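Local coordinates for protein taurocyamine kinase (Schistosoma mansoni, PDB 4WOD) that reversibly transfers the phosphate of ATP to the guanidino group of taurocyamine, a magnesium-dependent phosphagen kinase reaction, and carries two tandem kinase repeats in one chain, at residues S106-N111 with E337-V342; I296-G301 with S322-L327; K396-K401 with S434-Y439. The protein carries 4 engineered substitutions. All coordinates share one frame; numbering follows the deposited sequence.

Contact 1 (S106-N111 with E337-V342); sequences SFTDLN and EMHSGV
His339, Leu110 and Phe107 carry most of the surface buried here, where the loop leading into strand 117-126 lies on helix 331-355, the long helix packed against the antiparallel sheet of the first phosphagen kinase catalytic domain. The imidazole of His339 is the centrepiece. Its CG stands anti to the backbone N (chi1 -175°), which carries the ring off the helix and into the loop. There NE2 donates to the carbonyl O of Thr108 at 2.9 Å, with an N-H...O angle of 154°; the acceptor sits at the ring edge, slightly tilted from its plane. Thr108 OG1 does lie in the ring plane, at the edge, 3.1 Å from His339 CE1, and is itself hydrogen-bonded to the hydroxyl of Tyr113.

Phe107 covers one face of the imidazole. Its CB makes a CH-pi contact 3.9 Å from the ring centroid, while the phenyl ring, tilted 37° to the imidazole, brings CD1 within 3.6 Å of His339 CG. This oblique pair and the edge hydrogen bond together would restrict rotation of the histidine ring.

Leu110 divides its branches between two neighbourhoods. CD2 meets the imidazole at NE2 and CD2, whereas CD1 points into the apolar layer between helix and sheet, which Val280 of strand 277-283 helps to form. In that layer Leu110 CD1 is 3.9 Å from both Met338 CE and Val342 CG1.

Contact 2 (I296-G301 with S322-L327); sequences ICEKHG and SNKRRL
Lys324 reaches across to the C-terminal end of helix 293-299, which closes in a Schellman motif with Gly301 at the C-prime position. The evidence for the motif is the positive phi of Gly301 (77°), its N bonded to Glu298 O, and the bond from Ile302 N back to Cys297 O. On the other side, strand 318-323 of the antiparallel catalytic-domain sheet is just ending, and Lys324 N donates to Gly301 O at 3.0 Å.

From this anchored backbone the lysine chain can be followed outward. CB lies 3.8 Å from Gly301 O. CG sits between the backbone N and the carbonyl carbon (chi1 71°), a torsion that lays it along the glycine, against Gly301 O and C. The chain is fully extended beyond that point: CD and CE pass over Gly301 CA, each also nearing Glu298 O, with CE 3.7 Å from the glycine CA. The absence of a side chain on Gly301 leaves its backbone directly against these methylenes. At the tip, Lys324 NZ donates to Glu298 O at 2.8 Å, tilted 27° from the carbonyl plane. That oxygen also accepts from Gly301 N, the two donors coming from opposite faces, so the ammonium adds a second bond to a carbonyl of the helix end, where its positive charge would probably be favourable.

The carboxylate of Glu298 stays beyond salt-bridge range, OE2 being 4.6 Å from Lys324 NZ. A water spans the gap, donating to Glu298 OE2 at 2.7 Å and accepting a weak bond from NZ; a second water accepts from Lys324 NZ at 3.2 Å.

Contact 3 (K396-K401 with S434-Y439); sequences KKYDGK and STFIDY
Helix 392-398 of the second N-terminal phosphagen kinase domain ends against the junction of helices 432-435 and 437-448, and Tyr398, its last residue, is wedged into that junction. The ring lies between two neighbours: Phe436 CD1 stands over one face, 3.5 Å above the plane, and Lys397 CD lies over the opposite one. Phe436 presents its edge to the tyrosine face, the centroids 5.0 Å apart and the planes at 86°, an edge-to-face (T-shaped) pair. With CG anti to the carbonyl carbon (chi1 -75°), the tyrosine extends toward the partner backbone, and its OH accepts from Asp438 N at 3.2 Å with an N-H...O angle of 152°.

That donor belongs to the first turn of helix 437-448, for which Phe436 is the N-cap residue. A phenol oxygen from the other helix thus takes up an amide at the helix start, while the Phe436 carbonyl accepts from Tyr439 N. On the other segment a type II beta turn from Tyr398 to Lys401 follows the helix, with Gly400 at positive phi, and brings Lys401 back to the same aromatic pair: its O lies in the plane of the Phe436 ring, 3.8 Å from CZ.

Charged and aliphatic contacts flank the aromatic pair. Lys397 crosses Asp438 at about a right angle; its NZ makes a long salt bridge of 3.6 Å with OD2. Thr435 CG2 rests over the centre of the Phe436 ring and is 3.6 Å from Lys401 NZ.

In the fold
Contacts 1 and 2 belong to the first repeat and adjoin: their centres are about 13 Å apart, and contact 2 is nested within the chain loop that contact 1 closes. Glu337, on the helix of contact 1, joins them through a salt bridge from OE2 to Arg325 NE at 3.3 Å and a hydrogen bond from Arg325 N to OE1. Both approach predicted ATP-site residues: Met338 lies about 4 Å from Val280, and Ser322 about 3 Å from Arg305, between side chains. The Ser322 side chain is about 12 Å from the bound arginine. Contact 3, in the second repeat, is separate, its centre about 36 Å from that of either; Tyr439 is about 10 Å from the predicted active-site Cys631, between side chains.

Contact 1 (S106-N111 with E337-V342)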
ATOM      1  N   SER A 106     -31.132  -8.758  10.113  1.00 27.18           N
ATOM      2  CA  SER A 106     -30.297  -9.487  11.050  1.00 25.16           C
ATOM      3  C   SER A 106     -28.913  -9.799  10.485  1.00 26.99           C
ATOM      4  O   SER A 106     -28.788 -10.349   9.395  1.00 32.81           O
ATOM      5  CB  SER A 106     -30.985 -10.785  11.463  1.00 28.87           C
ATOM      6  OG  SER A 106     -30.143 -11.543  12.301  1.00 36.12           O
ATOM      7  N   PHE A 107     -27.892  -9.440  11.254  1.00 24.63           N
ATOM      8  CA  PHE A 107     -26.490  -9.755  10.964  1.00 20.36           C
ATOM      9  C   PHE A 107     -25.898 -10.690  12.016  1.00 18.83           C
ATOM     10  O   PHE A 107     -26.202 -10.551  13.200  1.00 23.54           O
ATOM     11  CB  PHE A 107     -25.658  -8.480  10.947  1.00 16.39           C
ATOM     12  CG  PHE A 107     -25.989  -7.563   9.827  1.00 18.76           C
ATOM     13  CD1 PHE A 107     -25.593  -7.868   8.527  1.00 18.31           C
ATOM     14  CD2 PHE A 107     -26.684  -6.401  10.058  1.00 20.52           C
ATOM     15  CE1 PHE A 107     -25.890  -7.019   7.489  1.00 20.85           C
ATOM     16  CE2 PHE A 107     -26.986  -5.542   9.018  1.00 21.58           C
ATOM     17  CZ  PHE A 107     -26.593  -5.848   7.740  1.00 19.94           C
ATOM     18  N   THR A 108     -25.011 -11.591  11.611  1.00 21.69           N
ATOM     19  CA  THR A 108     -24.378 -12.472  12.587  1.00 23.18           C
ATOM     20  C   THR A 108     -23.557 -11.618  13.548  1.00 21.72           C
ATOM     21  O   THR A 108     -23.064 -10.546  13.171  1.00 20.15           O
ATOM     22  CB  THR A 108     -23.485 -13.558  11.919  1.00 21.94           C
ATOM     23  OG1 THR A 108     -22.510 -12.933  11.073  1.00 24.15           O
ATOM     24  CG2 THR A 108     -24.335 -14.508  11.091  1.00 22.86           C
ATOM     25  N   ASP A 109     -23.450 -12.057  14.798  1.00 18.52           N
ATOM     26  CA  ASP A 109     -22.629 -11.346  15.763  1.00 21.93           C
ATOM     27  C   ASP A 109     -21.179 -11.452  15.312  1.00 21.58           C
ATOM     28  O   ASP A 109     -20.716 -12.553  15.000  1.00 18.28           O
ATOM     29  CB  ASP A 109     -22.787 -11.913  17.168  1.00 21.70           C
ATOM     30  CG  ASP A 109     -22.164 -11.012  18.216  1.00 23.92           C
ATOM     31  OD1 ASP A 109     -20.916 -10.934  18.253  1.00 22.87           O
ATOM     32  OD2 ASP A 109     -22.919 -10.365  18.990  1.00 32.31           O
ATOM     33  N   LEU A 110     -20.452 -10.332  15.292  1.00 14.76           N
ATOM     34  CA  LEU A 110     -19.115 -10.353  14.699  1.00 14.64           C
ATOM     35  C   LEU A 110     -18.093 -11.107  15.548  1.00 15.72           C
ATOM     36  O   LEU A 110     -17.011 -11.473  15.060  1.00 18.20           O
ATOM     37  CB  LEU A 110     -18.636  -8.915  14.426  1.00 16.87           C
ATOM     38  CG  LEU A 110     -19.255  -8.377  13.133  1.00 15.47           C
ATOM     39  CD1 LEU A 110     -18.934  -6.891  12.864  1.00 15.94           C
ATOM     40  CD2 LEU A 110     -18.834  -9.248  11.953  1.00 16.85           C
ATOM     41  N   ASN A 111     -18.414 -11.362  16.812  1.00 18.24           N
ATOM     42  CA  ASN A 111     -17.500 -12.130  17.633  1.00 14.27           C
ATOM     43  C   ASN A 111     -17.574 -13.632  17.341  1.00 17.63           C
ATOM     44  O   ASN A 111     -16.774 -14.416  17.858  1.00 21.18           O
ATOM     45  CB  ASN A 111     -17.741 -11.835  19.111  1.00 18.67           C
ATOM     46  CG  ASN A 111     -16.771 -10.803  19.620  1.00 20.77           C
ATOM     47  OD1 ASN A 111     -15.657 -10.699  19.097  1.00 20.23           O
ATOM     48  ND2 ASN A 111     -17.187 -10.007  20.588  1.00 19.02           N
ATOM     49  N   GLU A 337     -21.813  -3.807   3.541  1.00 16.87           N
ATOM     50  CA  GLU A 337     -20.400  -3.768   3.157  1.00 19.60           C
ATOM     51  C   GLU A 337     -19.483  -3.934   4.372  1.00 16.08           C
ATOM     52  O   GLU A 337     -18.547  -4.750   4.357  1.00 18.59           O
ATOM     53  CB  GLU A 337     -20.075  -2.459   2.434  1.00 18.45           C
ATOM     54  CG  GLU A 337     -18.609  -2.357   2.017  1.00 21.26           C
ATOM     55  CD  GLU A 337     -18.234  -0.977   1.495  1.00 21.76           C
ATOM     56  OE1 GLU A 337     -18.224  -0.014   2.293  1.00 24.06           O
ATOM     57  OE2 GLU A 337     -17.951  -0.853   0.285  1.00 27.50           O
ATOM     58  N   MET A 338     -19.772  -3.184   5.435  1.00 15.29           N
ATOM     59  CA  MET A 338     -19.015  -3.292   6.668  1.00 18.58           C
ATOM     60  C   MET A 338     -19.049  -4.716   7.210  1.00 19.04           C
ATOM     61  O   MET A 338     -18.012  -5.311   7.510  1.00 15.37           O
ATOM     62  CB  MET A 338     -19.564  -2.330   7.726  1.00 16.80           C
ATOM     63  CG  MET A 338     -18.827  -2.378   9.054  1.00 17.12           C
ATOM     64  SD  MET A 338     -19.600  -3.513  10.248  1.00 23.31           S
ATOM     65  CE  MET A 338     -18.667  -3.172  11.727  1.00 19.12           C
ATOM     66  N   HIS A 339     -20.248  -5.258   7.348  1.00 14.87           N
ATOM     67  CA  HIS A 339     -20.377  -6.538   8.025  1.00 15.23           C
ATOM     68  C   HIS A 339     -19.703  -7.657   7.248  1.00 18.39           C
ATOM     69  O   HIS A 339     -19.002  -8.492   7.833  1.00 16.99           O
ATOM     70  CB  HIS A 339     -21.835  -6.894   8.263  1.00 15.45           C
ATOM     71  CG  HIS A 339     -21.999  -8.148   9.061  1.00 16.91           C
ATOM     72  ND1 HIS A 339     -22.153  -9.386   8.475  1.00 18.15           N
ATOM     73  CD2 HIS A 339     -22.004  -8.359  10.398  1.00 16.98           C
ATOM     74  CE1 HIS A 339     -22.254 -10.305   9.418  1.00 19.64           C
ATOM     75  NE2 HIS A 339     -22.176  -9.708  10.594  1.00 17.26           N
ATOM     76  N   SER A 340     -19.928  -7.665   5.936  1.00 16.78           N
ATOM     77  CA  SER A 340     -19.365  -8.666   5.045  1.00 18.73           C
ATOM     78  C   SER A 340     -17.851  -8.607   5.049  1.00 19.90           C
ATOM     79  O   SER A 340     -17.187  -9.626   5.211  1.00 17.70           O
ATOM     80  CB  SER A 340     -19.876  -8.479   3.619  1.00 19.64           C
ATOM     81  OG  SER A 340     -21.241  -8.838   3.544  1.00 29.31           O
ATOM     82  N   GLY A 341     -17.316  -7.411   4.838  1.00 17.05           N
ATOM     83  CA  GLY A 341     -15.876  -7.223   4.810  1.00 15.80           C
ATOM     84  C   GLY A 341     -15.208  -7.530   6.140  1.00 19.07           C
ATOM     85  O   GLY A 341     -14.180  -8.228   6.169  1.00 17.85           O
ATOM     86  N   VAL A 342     -15.775  -7.025   7.240  1.00 14.41           N
ATOM     87  CA  VAL A 342     -15.162  -7.229   8.538  1.00 17.34           C
ATOM     88  C   VAL A 342     -15.183  -8.729   8.860  1.00 20.50           C
ATOM     89  O   VAL A 342     -14.188  -9.296   9.345  1.00 17.39           O
ATOM     90  CB  VAL A 342     -15.860  -6.408   9.676  1.00 18.48           C
ATOM     91  CG1 VAL A 342     -15.480  -6.940  11.022  1.00 16.13           C
ATOM     92  CG2 VAL A 342     -15.494  -4.917   9.590  1.00 14.32           C
TER

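Contact 2 (I296-G301 with S322-L327)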
ATOM      1  N   ILE A 296      -5.580  -5.414   1.332  1.00 21.30           N
ATOM      2  CA  ILE A 296      -6.483  -6.514   1.679  1.00 20.46           C
ATOM      3  C   ILE A 296      -7.804  -5.965   2.213  1.00 19.36           C
ATOM      4  O   ILE A 296      -8.882  -6.370   1.759  1.00 19.68           O
ATOM      5  CB  ILE A 296      -5.856  -7.460   2.716  1.00 19.88           C
ATOM      6  CG1 ILE A 296      -4.618  -8.142   2.125  1.00 23.49           C
ATOM      7  CG2 ILE A 296      -6.873  -8.520   3.161  1.00 18.56           C
ATOM      8  CD1 ILE A 296      -4.013  -9.198   3.019  1.00 19.24           C
ATOM      9  N   CYS A 297      -7.719  -5.013   3.142  1.00 19.25           N
ATOM     10  CA  CYS A 297      -8.927  -4.345   3.663  1.00 21.61           C
ATOM     11  C   CYS A 297      -9.741  -3.655   2.570  1.00 18.44           C
ATOM     12  O   CYS A 297     -10.942  -3.914   2.419  1.00 17.48           O
ATOM     13  CB  CYS A 297      -8.567  -3.318   4.747  1.00 20.94           C
ATOM     14  SG  CYS A 297      -7.830  -3.984   6.257  1.00 24.12           S
ATOM     15  N   GLU A 298      -9.097  -2.762   1.820  1.00 21.09           N
ATOM     16  CA  GLU A 298      -9.767  -2.061   0.740  1.00 21.46           C
ATOM     17  C   GLU A 298     -10.463  -3.020  -0.231  1.00 23.23           C
ATOM     18  O   GLU A 298     -11.550  -2.724  -0.727  1.00 21.13           O
ATOM     19  CB  GLU A 298      -8.773  -1.181  -0.021  1.00 27.68           C
ATOM     20  CG  GLU A 298      -9.272  -0.775  -1.399  1.00 33.66           C
ATOM     21  CD  GLU A 298      -8.311   0.147  -2.122  1.00 44.82           C
ATOM     22  OE1 GLU A 298      -7.079  -0.075  -2.012  1.00 42.91           O
ATOM     23  OE2 GLU A 298      -8.791   1.090  -2.799  1.00 47.35           O
ATOM     24  N   LYS A 299      -9.862  -4.180  -0.468  1.00 20.31           N
ATOM     25  CA  LYS A 299     -10.435  -5.119  -1.415  1.00 21.73           C
ATOM     26  C   LYS A 299     -11.689  -5.776  -0.824  1.00 22.05           C
ATOM     27  O   LYS A 299     -12.549  -6.267  -1.554  1.00 25.85           O
ATOM     28  CB  LYS A 299      -9.402  -6.173  -1.822  1.00 25.68           C
ATOM     29  CG  LYS A 299      -9.953  -7.210  -2.781  1.00 34.57           C
ATOM     30  CD  LYS A 299      -8.922  -7.624  -3.814  1.00 46.72           C
ATOM     31  CE  LYS A 299      -9.581  -8.409  -4.930  1.00 46.59           C
ATOM     32  NZ  LYS A 299     -10.696  -7.637  -5.546  1.00 43.75           N
ATOM     33  N   HIS A 300     -11.794  -5.772   0.499  1.00 21.74           N
ATOM     34  CA  HIS A 300     -13.001  -6.248   1.166  1.00 18.78           C
ATOM     35  C   HIS A 300     -13.966  -5.112   1.537  1.00 20.85           C
ATOM     36  O   HIS A 300     -14.914  -5.317   2.297  1.00 21.49           O
ATOM     37  CB  HIS A 300     -12.620  -7.056   2.401  1.00 20.56           C
ATOM     38  CG  HIS A 300     -11.965  -8.361   2.076  1.00 25.24           C
ATOM     39  ND1 HIS A 300     -10.600  -8.496   1.928  1.00 25.02           N
ATOM     40  CD2 HIS A 300     -12.492  -9.585   1.835  1.00 22.74           C
ATOM     41  CE1 HIS A 300     -10.315  -9.752   1.628  1.00 30.46           C
ATOM     42  NE2 HIS A 300     -11.447 -10.433   1.563  1.00 26.57           N
ATOM     43  N   GLY A 301     -13.730  -3.921   0.986  1.00 19.08           N
ATOM     44  CA  GLY A 301     -14.627  -2.791   1.195  1.00 20.43           C
ATOM     45  C   GLY A 301     -14.452  -2.159   2.562  1.00 19.65           C
ATOM     46  O   GLY A 301     -15.365  -1.533   3.090  1.00 15.60           O
ATOM     47  N   SER A 322     -13.855  -0.142   9.365  1.00 18.04           N
ATOM     48  CA  SER A 322     -15.174   0.386   8.965  1.00 17.85           C
ATOM     49  C   SER A 322     -15.456   0.250   7.455  1.00 17.16           C
ATOM     50  O   SER A 322     -14.543   0.033   6.672  1.00 17.88           O
ATOM     51  CB  SER A 322     -15.296   1.859   9.377  1.00 19.30           C
ATOM     52  OG  SER A 322     -14.273   2.644   8.798  1.00 21.85           O
ATOM     53  N   ASN A 323     -16.727   0.369   7.056  1.00 18.52           N
ATOM     54  CA  ASN A 323     -17.061   0.486   5.646  1.00 16.09           C
ATOM     55  C   ASN A 323     -16.253   1.604   5.002  1.00 16.43           C
ATOM     56  O   ASN A 323     -16.152   2.693   5.560  1.00 13.19           O
ATOM     57  CB  ASN A 323     -18.568   0.752   5.448  1.00 14.99           C
ATOM     58  CG  ASN A 323     -19.098   1.905   6.307  1.00 17.30           C
ATOM     59  OD1 ASN A 323     -19.158   1.811   7.538  1.00 16.07           O
ATOM     60  ND2 ASN A 323     -19.533   2.989   5.644  1.00 15.73           N
ATOM     61  N   LYS A 324     -15.662   1.341   3.840  1.00 18.49           N
ATOM     62  CA  LYS A 324     -14.904   2.400   3.174  1.00 18.66           C
ATOM     63  C   LYS A 324     -15.819   3.359   2.412  1.00 18.24           C
ATOM     64  O   LYS A 324     -15.417   4.465   2.081  1.00 20.02           O
ATOM     65  CB  LYS A 324     -13.861   1.810   2.220  1.00 17.68           C
ATOM     66  CG  LYS A 324     -14.450   1.156   0.959  1.00 23.63           C
ATOM     67  CD  LYS A 324     -13.362   0.563   0.058  1.00 24.18           C
ATOM     68  CE  LYS A 324     -13.963  -0.018  -1.232  1.00 24.18           C
ATOM     69  NZ  LYS A 324     -12.940  -0.741  -2.055  1.00 27.51           N
ATOM     70  N   ARG A 325     -17.054   2.948   2.139  1.00 14.02           N
ATOM     71  CA  ARG A 325     -17.912   3.766   1.288  1.00 21.73           C
ATOM     72  C   ARG A 325     -18.897   4.602   2.076  1.00 20.78           C
ATOM     73  O   ARG A 325     -19.389   4.177   3.112  1.00 23.93           O
ATOM     74  CB  ARG A 325     -18.670   2.893   0.279  1.00 19.48           C
ATOM     75  CG  ARG A 325     -17.802   2.364  -0.828  1.00 24.55           C
ATOM     76  CD  ARG A 325     -18.638   1.606  -1.861  1.00 26.90           C
ATOM     77  NE  ARG A 325     -17.844   0.693  -2.681  1.00 30.37           N
ATOM     78  CZ  ARG A 325     -17.015   1.088  -3.643  1.00 38.73           C
ATOM     79  NH1 ARG A 325     -16.853   2.389  -3.888  1.00 36.82           N
ATOM     80  NH2 ARG A 325     -16.339   0.189  -4.355  1.00 35.33           N
ATOM     81  N   ARG A 326     -19.175   5.804   1.578  1.00 19.77           N
ATOM     82  CA  ARG A 326     -20.201   6.671   2.167  1.00 21.48           C
ATOM     83  C   ARG A 326     -21.220   7.122   1.124  1.00 17.82           C
ATOM     84  O   ARG A 326     -22.408   7.282   1.414  1.00 18.53           O
ATOM     85  CB  ARG A 326     -19.575   7.928   2.791  1.00 20.46           C
ATOM     86  CG  ARG A 326     -18.484   7.696   3.813  1.00 26.15           C
ATOM     87  CD  ARG A 326     -19.036   7.444   5.210  1.00 21.85           C
ATOM     88  NE  ARG A 326     -17.940   7.336   6.168  1.00 26.97           N
ATOM     89  CZ  ARG A 326     -17.124   6.290   6.264  1.00 31.48           C
ATOM     90  NH1 ARG A 326     -17.278   5.225   5.465  1.00 25.99           N
ATOM     91  NH2 ARG A 326     -16.140   6.315   7.156  1.00 28.89           N
ATOM     92  N   LEU A 327     -20.729   7.376  -0.082  1.00 19.90           N
ATOM     93  CA  LEU A 327     -21.522   8.022  -1.110  1.00 19.38           C
ATOM     94  C   LEU A 327     -21.840   7.070  -2.256  1.00 17.01           C
ATOM     95  O   LEU A 327     -20.977   6.318  -2.709  1.00 22.18           O
ATOM     96  CB  LEU A 327     -20.785   9.258  -1.633  1.00 20.05           C
ATOM     97  CG  LEU A 327     -21.468  10.100  -2.709  1.00 18.87           C
ATOM     98  CD1 LEU A 327     -22.632  10.878  -2.119  1.00 19.40           C
ATOM     99  CD2 LEU A 327     -20.475  11.044  -3.353  1.00 22.42           C
TER
HETATM  100  O   HOH W   1     -11.319   2.046  -2.630  1.00 39.86           O
HETATM  101  O   HOH W   2     -14.317  -3.619  -2.412  1.00 22.49           O

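Contact 3 (K396-K401 with S434-Y439)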
ATOM      1  N   LYS A 396      -2.344 -31.069  -1.894  1.00 21.51           N
ATOM      2  CA  LYS A 396      -2.585 -32.109  -0.899  1.00 23.25           C
ATOM      3  C   LYS A 396      -1.295 -32.576  -0.239  1.00 21.26           C
ATOM      4  O   LYS A 396      -1.240 -32.773   0.972  1.00 23.87           O
ATOM      5  CB  LYS A 396      -3.299 -33.295  -1.548  1.00 24.70           C
ATOM      6  CG  LYS A 396      -3.263 -34.581  -0.729  1.00 27.96           C
ATOM      7  CD  LYS A 396      -3.966 -35.717  -1.477  1.00 36.13           C
ATOM      8  CE  LYS A 396      -3.854 -37.031  -0.725  1.00 42.93           C
ATOM      9  NZ  LYS A 396      -4.101 -36.838   0.729  1.00 45.32           N
ATOM     10  N   LYS A 397      -0.257 -32.757  -1.046  1.00 20.18           N
ATOM     11  CA  LYS A 397       1.031 -33.228  -0.543  1.00 22.50           C
ATOM     12  C   LYS A 397       1.700 -32.217   0.393  1.00 21.38           C
ATOM     13  O   LYS A 397       2.243 -32.603   1.420  1.00 25.14           O
ATOM     14  CB  LYS A 397       1.968 -33.538  -1.716  1.00 18.58           C
ATOM     15  CG  LYS A 397       3.282 -34.193  -1.359  1.00 23.71           C
ATOM     16  CD  LYS A 397       4.093 -34.430  -2.635  1.00 23.10           C
ATOM     17  CE  LYS A 397       5.546 -34.706  -2.324  1.00 26.62           C
ATOM     18  NZ  LYS A 397       5.785 -36.073  -1.802  1.00 29.03           N
ATOM     19  N   TYR A 398       1.658 -30.933   0.029  1.00 19.20           N
ATOM     20  CA  TYR A 398       2.509 -29.913   0.660  1.00 21.21           C
ATOM     21  C   TYR A 398       1.799 -28.955   1.621  1.00 20.38           C
ATOM     22  O   TYR A 398       2.452 -28.176   2.315  1.00 20.94           O
ATOM     23  CB  TYR A 398       3.202 -29.085  -0.431  1.00 19.26           C
ATOM     24  CG  TYR A 398       4.346 -29.809  -1.101  1.00 21.10           C
ATOM     25  CD1 TYR A 398       5.203 -30.619  -0.365  1.00 20.32           C
ATOM     26  CD2 TYR A 398       4.573 -29.675  -2.466  1.00 17.27           C
ATOM     27  CE1 TYR A 398       6.260 -31.278  -0.970  1.00 19.02           C
ATOM     28  CE2 TYR A 398       5.629 -30.321  -3.079  1.00 17.95           C
ATOM     29  CZ  TYR A 398       6.466 -31.131  -2.328  1.00 20.41           C
ATOM     30  OH  TYR A 398       7.514 -31.795  -2.932  1.00 20.06           O
ATOM     31  N   ASP A 399       0.472 -28.978   1.640  1.00 18.53           N
ATOM     32  CA  ASP A 399      -0.275 -28.172   2.604  1.00 20.66           C
ATOM     33  C   ASP A 399       0.179 -28.489   4.036  1.00 18.45           C
ATOM     34  O   ASP A 399       0.157 -29.631   4.459  1.00 26.53           O
ATOM     35  CB  ASP A 399      -1.780 -28.432   2.456  1.00 24.94           C
ATOM     36  CG  ASP A 399      -2.633 -27.266   2.927  1.00 26.76           C
ATOM     37  OD1 ASP A 399      -2.094 -26.289   3.493  1.00 30.22           O
ATOM     38  OD2 ASP A 399      -3.863 -27.330   2.739  1.00 38.05           O
ATOM     39  N   GLY A 400       0.609 -27.493   4.787  1.00 22.77           N
ATOM     40  CA  GLY A 400       1.025 -27.773   6.148  1.00 28.32           C
ATOM     41  C   GLY A 400       2.442 -28.310   6.292  1.00 30.57           C
ATOM     42  O   GLY A 400       2.873 -28.679   7.391  1.00 34.22           O
ATOM     43  N   LYS A 401       3.182 -28.350   5.190  1.00 21.99           N
ATOM     44  CA  LYS A 401       4.595 -28.699   5.264  1.00 22.23           C
ATOM     45  C   LYS A 401       5.441 -27.429   5.391  1.00 21.05           C
ATOM     46  O   LYS A 401       5.134 -26.400   4.777  1.00 21.80           O
ATOM     47  CB  LYS A 401       5.016 -29.518   4.035  1.00 23.63           C
ATOM     48  CG  LYS A 401       6.477 -29.947   4.072  1.00 25.10           C
ATOM     49  CD  LYS A 401       6.663 -31.407   3.669  1.00 38.85           C
ATOM     50  CE  LYS A 401       7.634 -32.127   4.613  1.00 34.88           C
ATOM     51  NZ  LYS A 401       8.810 -31.280   4.973  1.00 33.51           N
ATOM     52  N   SER A 434      14.505 -28.386  -2.291  1.00 17.04           N
ATOM     53  CA  SER A 434      14.439 -29.826  -2.101  1.00 17.08           C
ATOM     54  C   SER A 434      13.126 -30.189  -1.402  1.00 16.68           C
ATOM     55  O   SER A 434      12.462 -31.133  -1.812  1.00 19.24           O
ATOM     56  CB  SER A 434      15.659 -30.340  -1.320  1.00 20.23           C
ATOM     57  OG  SER A 434      15.642 -29.886   0.020  1.00 29.35           O
ATOM     58  N   THR A 435      12.755 -29.450  -0.354  1.00 16.55           N
ATOM     59  CA  THR A 435      11.514 -29.734   0.388  1.00 18.40           C
ATOM     60  C   THR A 435      10.271 -29.712  -0.517  1.00 18.97           C
ATOM     61  O   THR A 435       9.346 -30.543  -0.367  1.00 16.82           O
ATOM     62  CB  THR A 435      11.314 -28.731   1.535  1.00 16.82           C
ATOM     63  OG1 THR A 435      12.485 -28.709   2.358  1.00 23.74           O
ATOM     64  CG2 THR A 435      10.082 -29.094   2.387  1.00 20.50           C
ATOM     65  N   PHE A 436      10.254 -28.780  -1.469  1.00 15.90           N
ATOM     66  CA  PHE A 436       9.119 -28.668  -2.398  1.00 19.93           C
ATOM     67  C   PHE A 436       9.497 -28.988  -3.844  1.00 15.94           C
ATOM     68  O   PHE A 436       8.981 -28.358  -4.775  1.00 16.26           O
ATOM     69  CB  PHE A 436       8.512 -27.263  -2.334  1.00 13.02           C
ATOM     70  CG  PHE A 436       8.076 -26.856  -0.954  1.00 15.52           C
ATOM     71  CD1 PHE A 436       7.032 -27.501  -0.333  1.00 18.69           C
ATOM     72  CD2 PHE A 436       8.732 -25.846  -0.268  1.00 16.91           C
ATOM     73  CE1 PHE A 436       6.632 -27.141   0.940  1.00 18.85           C
ATOM     74  CE2 PHE A 436       8.333 -25.474   0.989  1.00 16.22           C
ATOM     75  CZ  PHE A 436       7.285 -26.123   1.603  1.00 20.75           C
ATOM     76  N   ILE A 437      10.400 -29.949  -4.019  1.00 14.91           N
ATOM     77  CA  ILE A 437      10.932 -30.294  -5.336  1.00 18.79           C
ATOM     78  C   ILE A 437       9.817 -30.674  -6.334  1.00 18.51           C
ATOM     79  O   ILE A 437       9.918 -30.367  -7.522  1.00 15.39           O
ATOM     80  CB  ILE A 437      11.980 -31.445  -5.222  1.00 17.15           C
ATOM     81  CG1 ILE A 437      12.661 -31.711  -6.567  1.00 21.06           C
ATOM     82  CG2 ILE A 437      11.344 -32.738  -4.684  1.00 18.54           C
ATOM     83  CD1 ILE A 437      14.014 -32.460  -6.418  1.00 18.19           C
ATOM     84  N   ASP A 438       8.748 -31.299  -5.839  1.00 17.23           N
ATOM     85  CA  ASP A 438       7.654 -31.753  -6.700  1.00 20.75           C
ATOM     86  C   ASP A 438       6.928 -30.580  -7.326  1.00 21.21           C
ATOM     87  O   ASP A 438       6.306 -30.715  -8.378  1.00 20.34           O
ATOM     88  CB  ASP A 438       6.651 -32.606  -5.923  1.00 18.82           C
ATOM     89  CG  ASP A 438       7.150 -34.017  -5.671  1.00 26.00           C
ATOM     90  OD1 ASP A 438       8.316 -34.315  -5.979  1.00 26.38           O
ATOM     91  OD2 ASP A 438       6.361 -34.842  -5.186  1.00 32.90           O
ATOM     92  N   TYR A 439       6.967 -29.436  -6.657  1.00 19.99           N
ATOM     93  CA  TYR A 439       6.388 -28.231  -7.240  1.00 18.08           C
ATOM     94  C   TYR A 439       7.425 -27.486  -8.064  1.00 17.28           C
ATOM     95  O   TYR A 439       7.169 -27.110  -9.205  1.00 17.58           O
ATOM     96  CB  TYR A 439       5.825 -27.335  -6.147  1.00 13.05           C
ATOM     97  CG  TYR A 439       5.353 -25.974  -6.592  1.00 18.99           C
ATOM     98  CD1 TYR A 439       4.192 -25.832  -7.339  1.00 18.04           C
ATOM     99  CD2 TYR A 439       6.047 -24.823  -6.226  1.00 17.88           C
ATOM    100  CE1 TYR A 439       3.742 -24.584  -7.723  1.00 20.49           C
ATOM    101  CE2 TYR A 439       5.598 -23.569  -6.603  1.00 15.76           C
ATOM    102  CZ  TYR A 439       4.441 -23.460  -7.356  1.00 20.00           C
ATOM    103  OH  TYR A 439       3.983 -22.215  -7.746  1.00 19.77           O
TER